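Local coordinates for cytolethal distending toxin protein B (Haemophilus ducreyi, PDB 1SR4), which forms the DNase I-like subunit of a tripartite bacterial genotoxin and probably damages DNA in host cells, at residues Arg57-Gly62 / Tyr83-Arg88; Asn94-Ala99 / Gln120-Val125; Glu108-His113 / Thr131-Thr136. All coordinates share one frame; numbering follows the deposited sequence.

Contact 1 (Arg57-Gly62 / Tyr83-Arg88)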
loop_
_atom_site.group_PDB
_atom_site.type_symbol
_atom_site.label_atom_id
_atom_site.label_comp_id
_atom_site.label_asym_id
_atom_site.label_seq_id
_atom_site.Cartn_x
_atom_site.Cartn_y
_atom_site.Cartn_z
ATOM N N ARG B 57 -23.669 -4.903 -16.249
ATOM C CA ARG B 57 -24.159 -5.946 -15.370
ATOM C C ARG B 57 -24.991 -5.410 -14.219
ATOM O O ARG B 57 -24.676 -4.384 -13.631
ATOM C CB ARG B 57 -22.992 -6.750 -14.808
ATOM C CG ARG B 57 -23.425 -7.926 -13.981
ATOM C CD ARG B 57 -22.245 -8.576 -13.288
ATOM N NE ARG B 57 -22.637 -9.802 -12.598
ATOM C CZ ARG B 57 -21.786 -10.639 -12.011
ATOM N NH1 ARG B 57 -20.475 -10.383 -12.015
ATOM N NH2 ARG B 57 -22.247 -11.748 -11.436
ATOM N N VAL B 58 -26.073 -6.105 -13.905
ATOM C CA VAL B 58 -26.897 -5.691 -12.787
ATOM C C VAL B 58 -26.858 -6.761 -11.716
ATOM O O VAL B 58 -27.154 -7.922 -11.980
ATOM C CB VAL B 58 -28.347 -5.437 -13.215
ATOM C CG1 VAL B 58 -28.446 -4.068 -13.868
ATOM C CG2 VAL B 58 -28.803 -6.515 -14.176
ATOM N N ILE B 59 -26.456 -6.364 -10.514
ATOM C CA ILE B 59 -26.385 -7.281 -9.386
ATOM C C ILE B 59 -27.314 -6.780 -8.302
ATOM O O ILE B 59 -27.611 -7.497 -7.357
ATOM C CB ILE B 59 -24.996 -7.341 -8.769
ATOM C CG1 ILE B 59 -23.946 -7.593 -9.845
ATOM C CG2 ILE B 59 -24.953 -8.448 -7.731
ATOM C CD1 ILE B 59 -22.539 -7.457 -9.319
ATOM N N GLN B 60 -27.750 -5.533 -8.427
ATOM C CA GLN B 60 -28.657 -4.953 -7.450
ATOM C C GLN B 60 -29.849 -5.883 -7.284
ATOM O O GLN B 60 -30.772 -5.871 -8.102
ATOM C CB GLN B 60 -29.159 -3.585 -7.925
ATOM C CG GLN B 60 -28.132 -2.458 -7.844
ATOM C CD GLN B 60 -27.958 -1.919 -6.429
ATOM O OE1 GLN B 60 -27.121 -1.051 -6.189
ATOM N NE2 GLN B 60 -28.755 -2.426 -5.492
ATOM N N HIS B 61 -29.824 -6.697 -6.236
ATOM C CA HIS B 61 -30.924 -7.606 -5.976
ATOM C C HIS B 61 -31.418 -7.392 -4.554
ATOM O O HIS B 61 -31.706 -8.348 -3.835
ATOM C CB HIS B 61 -30.488 -9.064 -6.183
ATOM C CG HIS B 61 -30.095 -9.379 -7.596
ATOM N ND1 HIS B 61 -30.832 -8.964 -8.683
ATOM C CD2 HIS B 61 -29.039 -10.066 -8.097
ATOM C CE1 HIS B 61 -30.248 -9.378 -9.794
ATOM N NE2 HIS B 61 -29.158 -10.048 -9.466
ATOM N N GLY B 62 -31.514 -6.125 -4.162
ATOM C CA GLY B 62 -31.971 -5.785 -2.828
ATOM C C GLY B 62 -31.831 -4.299 -2.548
ATOM O O GLY B 62 -31.497 -3.523 -3.448
ATOM N N TYR B 83 -11.729 -5.945 -11.777
ATOM C CA TYR B 83 -13.126 -5.613 -11.581
ATOM C C TYR B 83 -13.214 -4.967 -10.204
ATOM O O TYR B 83 -12.406 -5.271 -9.321
ATOM C CB TYR B 83 -13.982 -6.885 -11.558
ATOM C CG TYR B 83 -14.158 -7.544 -12.894
ATOM C CD1 TYR B 83 -15.159 -7.123 -13.779
ATOM C CD2 TYR B 83 -13.328 -8.596 -13.282
ATOM C CE1 TYR B 83 -15.326 -7.740 -15.015
ATOM C CE2 TYR B 83 -13.483 -9.219 -14.524
ATOM C CZ TYR B 83 -14.475 -8.789 -15.381
ATOM O OH TYR B 83 -14.596 -9.389 -16.616
ATOM N N ILE B 84 -14.168 -4.065 -10.020
ATOM C CA ILE B 84 -14.377 -3.491 -8.696
ATOM C C ILE B 84 -15.860 -3.626 -8.375
ATOM O O ILE B 84 -16.696 -3.191 -9.165
ATOM C CB ILE B 84 -14.051 -1.974 -8.581
ATOM C CG1 ILE B 84 -12.601 -1.680 -9.002
ATOM C CG2 ILE B 84 -14.264 -1.535 -7.104
ATOM C CD1 ILE B 84 -12.233 -0.165 -9.002
ATOM N N TYR B 85 -16.183 -4.234 -7.230
ATOM C CA TYR B 85 -17.578 -4.373 -6.785
ATOM C C TYR B 85 -17.693 -3.313 -5.691
ATOM O O TYR B 85 -17.007 -3.360 -4.671
ATOM C CB TYR B 85 -17.820 -5.787 -6.290
ATOM C CG TYR B 85 -17.719 -6.748 -7.444
ATOM C CD1 TYR B 85 -18.794 -6.916 -8.325
ATOM C CD2 TYR B 85 -16.507 -7.375 -7.751
ATOM C CE1 TYR B 85 -18.662 -7.673 -9.491
ATOM C CE2 TYR B 85 -16.366 -8.139 -8.916
ATOM C CZ TYR B 85 -17.449 -8.276 -9.786
ATOM O OH TYR B 85 -17.302 -8.972 -10.983
ATOM N N TYR B 86 -18.555 -2.342 -5.948
ATOM C CA TYR B 86 -18.697 -1.159 -5.106
ATOM C C TYR B 86 -20.062 -1.004 -4.435
ATOM O O TYR B 86 -21.101 -1.051 -5.093
ATOM C CB TYR B 86 -18.391 0.029 -6.025
ATOM C CG TYR B 86 -18.484 1.429 -5.462
ATOM C CD1 TYR B 86 -17.701 1.827 -4.376
ATOM C CD2 TYR B 86 -19.251 2.400 -6.115
ATOM C CE1 TYR B 86 -17.667 3.162 -3.958
ATOM C CE2 TYR B 86 -19.225 3.745 -5.705
ATOM C CZ TYR B 86 -18.426 4.115 -4.628
ATOM O OH TYR B 86 -18.377 5.441 -4.239
ATOM N N SER B 87 -20.047 -0.818 -3.124
ATOM C CA SER B 87 -21.271 -0.631 -2.368
ATOM C C SER B 87 -21.199 0.776 -1.784
ATOM O O SER B 87 -20.503 1.016 -0.801
ATOM C CB SER B 87 -21.367 -1.675 -1.261
ATOM O OG SER B 87 -22.482 -1.404 -0.434
ATOM N N ARG B 88 -21.902 1.711 -2.410
ATOM C CA ARG B 88 -21.873 3.095 -1.964
ATOM C C ARG B 88 -22.894 3.315 -0.845
ATOM O O ARG B 88 -23.955 3.899 -1.057
ATOM C CB ARG B 88 -22.154 4.012 -3.154
ATOM C CG ARG B 88 -21.968 5.486 -2.882
ATOM C CD ARG B 88 -22.354 6.314 -4.110
ATOM N NE ARG B 88 -22.326 7.742 -3.801
ATOM C CZ ARG B 88 -23.311 8.404 -3.195
ATOM N NH1 ARG B 88 -24.426 7.777 -2.840
ATOM N NH2 ARG B 88 -23.168 9.696 -2.921
#
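Tyr85 OH is gripped by two hydrogen bonds, with Glu68 OE2 and with the backbone N of Ala106, and Arg57 NH1 comes to 3.6 Å from this OH. That approach is too long to count as a hydrogen bond. NH1 is bound instead to the O of Ala106 and in a salt bridge to Glu68 OE2. The hydroxyl meets the guanidinium at its edge, near its plane. The two flat groups stand almost perpendicular, 87° apart. Arg57 reaches the hydroxyl because its chain is extended from CG to NE, with CG anti to the backbone N (chi1 -175°).

Ile59 supplies the apolar part. Its CD1 sits at the edge of the Tyr85 ring, 3.9 Å from Tyr85 CE1 and 3.9 Å from Tyr85 CD1. The same methyl lies over one face of the Arg57 guanidinium, offset toward the rim. The loop after strand 53-54 is thus fastened to strand 81-87 of the larger sheet in this DNase I-like fold. Arg57 and Tyr85 share the OE2 of Glu68, so that carboxylate is probably kept ionised, while Ile59 CD1 covers part of one face of the Arg57 guanidinium.

Contact 2 (Asn94-Ala99 / Gln120-Val125)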
loop_
_atom_site.group_PDB
_atom_site.type_symbol
_atom_site.label_atom_id
_atom_site.label_comp_id
_atom_site.label_asym_id
_atom_site.label_seq_id
_atom_site.Cartn_x
_atom_site.Cartn_y
_atom_site.Cartn_z
ATOM N N ASN B 94 -20.520 10.301 1.152
ATOM C CA ASN B 94 -19.808 9.518 0.155
ATOM C C ASN B 94 -18.386 9.113 0.547
ATOM O O ASN B 94 -17.480 9.103 -0.291
ATOM C CB ASN B 94 -19.776 10.271 -1.182
ATOM C CG ASN B 94 -19.341 9.379 -2.332
ATOM O OD1 ASN B 94 -19.640 8.180 -2.342
ATOM N ND2 ASN B 94 -18.637 9.950 -3.298
ATOM N N ARG B 95 -18.157 8.808 1.815
ATOM C CA ARG B 95 -16.825 8.365 2.165
ATOM C C ARG B 95 -16.812 6.970 2.812
ATOM O O ARG B 95 -15.929 6.161 2.519
ATOM C CB ARG B 95 -16.089 9.415 3.025
ATOM C CG ARG B 95 -16.640 9.720 4.394
ATOM C CD ARG B 95 -15.839 10.878 5.008
ATOM N NE ARG B 95 -16.353 11.247 6.329
ATOM C CZ ARG B 95 -16.140 10.549 7.439
ATOM N NH1 ARG B 95 -15.413 9.434 7.408
ATOM N NH2 ARG B 95 -16.664 10.958 8.585
ATOM N N VAL B 96 -17.804 6.653 3.638
ATOM C CA VAL B 96 -17.807 5.348 4.268
ATOM C C VAL B 96 -18.465 4.293 3.367
ATOM O O VAL B 96 -19.566 3.803 3.639
ATOM C CB VAL B 96 -18.469 5.423 5.659
ATOM C CG1 VAL B 96 -18.382 4.062 6.354
ATOM C CG2 VAL B 96 -17.733 6.481 6.512
ATOM N N ASN B 97 -17.751 3.951 2.293
ATOM C CA ASN B 97 -18.210 2.986 1.296
ATOM C C ASN B 97 -17.343 1.721 1.276
ATOM O O ASN B 97 -16.179 1.753 1.686
ATOM C CB ASN B 97 -18.182 3.632 -0.098
ATOM C CG ASN B 97 -19.065 4.868 -0.184
ATOM O OD1 ASN B 97 -20.174 4.868 0.333
ATOM N ND2 ASN B 97 -18.576 5.922 -0.836
ATOM N N LEU B 98 -17.907 0.613 0.796
ATOM C CA LEU B 98 -17.160 -0.643 0.727
ATOM C C LEU B 98 -16.907 -1.013 -0.726
ATOM O O LEU B 98 -17.725 -0.723 -1.610
ATOM C CB LEU B 98 -17.941 -1.783 1.397
ATOM C CG LEU B 98 -18.181 -1.682 2.910
ATOM C CD1 LEU B 98 -19.157 -2.770 3.349
ATOM C CD2 LEU B 98 -16.859 -1.802 3.655
ATOM N N ALA B 99 -15.779 -1.670 -0.970
ATOM C CA ALA B 99 -15.424 -2.094 -2.316
ATOM C C ALA B 99 -14.602 -3.367 -2.263
ATOM O O ALA B 99 -13.950 -3.670 -1.251
ATOM C CB ALA B 99 -14.615 -1.007 -3.018
ATOM N N GLN B 120 -26.239 2.385 13.318
ATOM C CA GLN B 120 -26.067 2.327 11.877
ATOM C C GLN B 120 -24.897 1.435 11.496
ATOM O O GLN B 120 -23.834 1.910 11.112
ATOM C CB GLN B 120 -25.873 3.736 11.313
ATOM C CG GLN B 120 -27.127 4.604 11.407
ATOM C CD GLN B 120 -28.194 4.224 10.392
ATOM O OE1 GLN B 120 -28.717 3.098 10.389
ATOM N NE2 GLN B 120 -28.526 5.167 9.518
ATOM N N SER B 121 -25.094 0.133 11.625
ATOM C CA SER B 121 -24.050 -0.799 11.274
ATOM C C SER B 121 -24.047 -1.006 9.766
ATOM O O SER B 121 -25.035 -0.725 9.071
ATOM C CB SER B 121 -24.251 -2.131 12.001
ATOM O OG SER B 121 -25.447 -2.759 11.598
ATOM N N ARG B 122 -22.917 -1.486 9.264
ATOM C CA ARG B 122 -22.724 -1.746 7.835
ATOM C C ARG B 122 -22.752 -3.253 7.556
ATOM O O ARG B 122 -22.213 -4.059 8.337
ATOM C CB ARG B 122 -21.378 -1.169 7.392
ATOM C CG ARG B 122 -21.267 0.355 7.542
ATOM C CD ARG B 122 -19.804 0.800 7.491
ATOM N NE ARG B 122 -19.092 0.558 8.746
ATOM C CZ ARG B 122 -19.199 1.323 9.834
ATOM N NH1 ARG B 122 -19.993 2.384 9.831
ATOM N NH2 ARG B 122 -18.491 1.040 10.922
ATOM N N PRO B 123 -23.372 -3.660 6.439
ATOM C CA PRO B 123 -23.440 -5.083 6.110
ATOM C C PRO B 123 -22.141 -5.616 5.533
ATOM O O PRO B 123 -21.260 -4.850 5.131
ATOM C CB PRO B 123 -24.568 -5.140 5.078
ATOM C CG PRO B 123 -24.335 -3.856 4.301
ATOM C CD PRO B 123 -24.077 -2.847 5.422
ATOM N N ALA B 124 -22.007 -6.933 5.499
ATOM C CA ALA B 124 -20.822 -7.520 4.892
ATOM C C ALA B 124 -21.200 -7.577 3.410
ATOM O O ALA B 124 -22.353 -7.900 3.075
ATOM C CB ALA B 124 -20.578 -8.929 5.436
ATOM N N VAL B 125 -20.261 -7.244 2.528
ATOM C CA VAL B 125 -20.517 -7.275 1.087
ATOM C C VAL B 125 -19.500 -8.258 0.524
ATOM O O VAL B 125 -18.315 -8.185 0.853
ATOM C CB VAL B 125 -20.323 -5.871 0.465
ATOM C CG1 VAL B 125 -20.538 -5.916 -1.054
ATOM C CG2 VAL B 125 -21.309 -4.893 1.103
#
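Val96 and Arg122 cross at about a right angle. The valine meets the arginine through CG1, which lies 3.7 Å from Arg122 CD and 4.2 Å from Arg122 NH1. It touches the aliphatic stem first and approaches the guanidinium only obliquely. Arg122 is bent at its third torsion (chi3 -78°), which turns the guanidinium away from the line of the stem. Its polar end has other partners. NE bonds to the O of His138, and NH2 forms a salt bridge with Asp11 of the neighbouring CdtC subunit. Tyr9 of that subunit packs on both Val96 and Arg122.

Leu98 points at the other segment from the first residue of its strand. Its CD1 is 3.5 Å from Pro123 O and 3.8 Å from Val125 CG2. One methyl therefore meets both a backbone carbonyl oxygen and a valine branch. The leucine and Val125 are oblique to one another.

The two segments come from different layers of the DNase I-like beta sandwich. Strand 98-102 belongs to one sheet and strand 124-129 to the other, so Leu98 and Val125 pack between the sheets. The contact lies where both strands begin. Leu98 also touches Thr136 and His138 of strand 132-138.

The chain ahead of Leu98 is tightly turned. Val96 is the centre of an inverse gamma turn, with a weak bond from Asn97 N to Arg95 O. The side chain of Asn97 leaves the backbone away from 120-125. Its ND2 gives a 2.9 Å hydrogen bond to Asn94 OD1, bent to 140° at the hydrogen. The donor sits above the Asn94 carbonyl plane, 47° out of it.

Contact 3 (Glu108-His113 / Thr131-Thr136)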
loop_
_atom_site.group_PDB
_atom_site.type_symbol
_atom_site.label_atom_id
_atom_site.label_comp_id
_atom_site.label_asym_id
_atom_site.label_seq_id
_atom_site.Cartn_x
_atom_site.Cartn_y
_atom_site.Cartn_z
ATOM N N GLU B 108 -21.257 -14.314 -8.437
ATOM C CA GLU B 108 -22.428 -13.880 -7.702
ATOM C C GLU B 108 -22.000 -12.957 -6.561
ATOM O O GLU B 108 -20.846 -12.983 -6.134
ATOM C CB GLU B 108 -23.111 -15.145 -7.174
ATOM C CG GLU B 108 -24.257 -14.995 -6.208
ATOM C CD GLU B 108 -24.772 -16.360 -5.751
ATOM O OE1 GLU B 108 -24.001 -17.343 -5.786
ATOM O OE2 GLU B 108 -25.941 -16.452 -5.342
ATOM N N ALA B 109 -22.915 -12.116 -6.094
ATOM C CA ALA B 109 -22.609 -11.218 -4.990
ATOM C C ALA B 109 -23.545 -11.579 -3.847
ATOM O O ALA B 109 -24.603 -12.178 -4.077
ATOM C CB ALA B 109 -22.814 -9.772 -5.397
ATOM N N PHE B 110 -23.140 -11.229 -2.625
ATOM C CA PHE B 110 -23.909 -11.506 -1.409
ATOM C C PHE B 110 -23.827 -10.298 -0.490
ATOM O O PHE B 110 -22.759 -9.714 -0.340
ATOM C CB PHE B 110 -23.290 -12.666 -0.625
ATOM C CG PHE B 110 -23.454 -14.015 -1.255
ATOM C CD1 PHE B 110 -24.596 -14.768 -1.025
ATOM C CD2 PHE B 110 -22.437 -14.563 -2.028
ATOM C CE1 PHE B 110 -24.722 -16.067 -1.553
ATOM C CE2 PHE B 110 -22.552 -15.851 -2.561
ATOM C CZ PHE B 110 -23.698 -16.604 -2.319
ATOM N N ILE B 111 -24.945 -9.922 0.117
ATOM C CA ILE B 111 -24.962 -8.839 1.088
ATOM C C ILE B 111 -25.564 -9.484 2.334
ATOM O O ILE B 111 -26.650 -10.056 2.269
ATOM C CB ILE B 111 -25.854 -7.638 0.655
ATOM C CG1 ILE B 111 -25.174 -6.825 -0.451
ATOM C CG2 ILE B 111 -26.098 -6.724 1.838
ATOM C CD1 ILE B 111 -25.302 -7.434 -1.824
ATOM N N VAL B 112 -24.859 -9.426 3.454
ATOM C CA VAL B 112 -25.368 -10.019 4.686
ATOM C C VAL B 112 -25.347 -8.996 5.813
ATOM O O VAL B 112 -24.311 -8.377 6.091
ATOM C CB VAL B 112 -24.541 -11.253 5.096
ATOM C CG1 VAL B 112 -25.140 -11.913 6.336
ATOM C CG2 VAL B 112 -24.518 -12.251 3.955
ATOM N N HIS B 113 -26.506 -8.802 6.443
ATOM C CA HIS B 113 -26.626 -7.853 7.543
ATOM C C HIS B 113 -26.377 -8.519 8.877
ATOM O O HIS B 113 -26.474 -9.746 8.998
ATOM C CB HIS B 113 -28.026 -7.228 7.560
ATOM C CG HIS B 113 -28.308 -6.355 6.379
ATOM N ND1 HIS B 113 -28.748 -6.855 5.172
ATOM C CD2 HIS B 113 -28.160 -5.020 6.205
ATOM C CE1 HIS B 113 -28.854 -5.864 4.303
ATOM N NE2 HIS B 113 -28.503 -4.740 4.904
ATOM N N THR B 131 -16.328 -21.859 -5.945
ATOM C CA THR B 131 -16.772 -22.325 -4.636
ATOM C C THR B 131 -16.189 -21.553 -3.440
ATOM O O THR B 131 -16.253 -22.026 -2.303
ATOM C CB THR B 131 -16.438 -23.808 -4.457
ATOM O OG1 THR B 131 -15.026 -23.995 -4.633
ATOM C CG2 THR B 131 -17.195 -24.651 -5.485
ATOM N N ASP B 132 -15.623 -20.374 -3.694
ATOM C CA ASP B 132 -15.048 -19.559 -2.618
ATOM C C ASP B 132 -15.745 -18.193 -2.585
ATOM O O ASP B 132 -15.940 -17.549 -3.628
ATOM C CB ASP B 132 -13.548 -19.373 -2.840
ATOM C CG ASP B 132 -12.814 -20.688 -2.977
ATOM O OD1 ASP B 132 -12.765 -21.458 -1.990
ATOM O OD2 ASP B 132 -12.295 -20.950 -4.081
ATOM N N VAL B 133 -16.110 -17.753 -1.386
ATOM C CA VAL B 133 -16.810 -16.486 -1.220
ATOM C C VAL B 133 -15.966 -15.560 -0.361
ATOM O O VAL B 133 -15.466 -15.966 0.689
ATOM C CB VAL B 133 -18.182 -16.712 -0.558
ATOM C CG1 VAL B 133 -19.030 -15.435 -0.646
ATOM C CG2 VAL B 133 -18.895 -17.877 -1.254
ATOM N N PHE B 134 -15.823 -14.316 -0.817
ATOM C CA PHE B 134 -14.994 -13.323 -0.138
ATOM C C PHE B 134 -15.771 -12.077 0.263
ATOM O O PHE B 134 -16.351 -11.412 -0.580
ATOM C CB PHE B 134 -13.850 -12.932 -1.078
ATOM C CG PHE B 134 -13.029 -14.102 -1.566
ATOM C CD1 PHE B 134 -11.928 -14.554 -0.834
ATOM C CD2 PHE B 134 -13.346 -14.737 -2.765
ATOM C CE1 PHE B 134 -11.148 -15.623 -1.293
ATOM C CE2 PHE B 134 -12.578 -15.806 -3.244
ATOM C CZ PHE B 134 -11.474 -16.253 -2.508
ATOM N N PHE B 135 -15.763 -11.749 1.552
ATOM C CA PHE B 135 -16.475 -10.569 2.056
ATOM C C PHE B 135 -15.546 -9.471 2.583
ATOM O O PHE B 135 -14.467 -9.747 3.106
ATOM C CB PHE B 135 -17.392 -10.953 3.230
ATOM C CG PHE B 135 -18.554 -11.831 2.859
ATOM C CD1 PHE B 135 -19.791 -11.270 2.549
ATOM C CD2 PHE B 135 -18.422 -13.219 2.855
ATOM C CE1 PHE B 135 -20.884 -12.080 2.242
ATOM C CE2 PHE B 135 -19.499 -14.045 2.553
ATOM C CZ PHE B 135 -20.737 -13.479 2.245
ATOM N N THR B 136 -16.004 -8.230 2.463
ATOM C CA THR B 136 -15.302 -7.080 3.003
ATOM C C THR B 136 -16.235 -6.560 4.117
ATOM O O THR B 136 -17.441 -6.453 3.919
ATOM C CB THR B 136 -15.073 -5.945 1.932
ATOM O OG1 THR B 136 -14.420 -4.830 2.554
ATOM C CG2 THR B 136 -16.392 -5.448 1.346
#
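Strands 108-112 and 132-136 run in broadly the same direction, 47° apart, with their axes 8.4 Å from each other at the closest point. They are not direct neighbours. Strand 124-129 lies between them in the smaller sheet of the DNase I-like beta sandwich and is antiparallel to both. The contact is therefore made by side chains that reach across the middle strand on one face of the sheet. Helix 147-159 packs on that face.

Phe110 and Phe135 carry most of the contact. The CB of Phe110 touches the far end of the Phe135 ring, 3.8 Å from Phe135 CE1 and 3.9 Å from Phe135 CZ. The methylene meets the second ring obliquely, and the two rings do not form a stack. With CG of Phe135 anti to its carbonyl carbon (chi1 -67°), the far edge of the ring is brought to Phe110 CB.

Each end of the pair has a valine. Val133 presents CG1 to the Phe110 ring, 3.8 Å from Phe110 CD2, and crosses that side chain at about a right angle. Val112 does the same for the other ring, with its CG2 4.0 Å from Phe135 CE1. The four residues form a compact, buried apolar patch.

Phe158 of the helix adds to it. Its ring meets that of Phe110 edge-to-face, and it also packs on Val133 and Phe135. Ile154, one turn earlier, lies on Val112. Phe135 CE1 meets three groups of strand 108-112: besides Phe110 CB and Val112 CG2, it is 4.0 Å from the backbone Phe110 O.

In the fold
All three contacts are buried, but in different layers. Contact 3 is the most central and wholly apolar. It joins two strands of the smaller sheet on the side covered by helix 147-159. Contact 2 bridges the two sheets, and its Arg122 also forms a salt bridge with the CdtC subunit. Contact 1 lies farthest from the chain centre, where a loop meets the larger sheet, and is the one built round a shared carboxylate. Contacts 1 and 2 use neighbouring strands, joined between Ser87 N and Leu98 O. The segments of contacts 2 and 3 alternate along the chain. Strand 124-129 also pairs with both strands of contact 3, through Ala124 with Val112 and through Val125 with Thr136. Ile59 packs on Ala109, linking contacts 1 and 3.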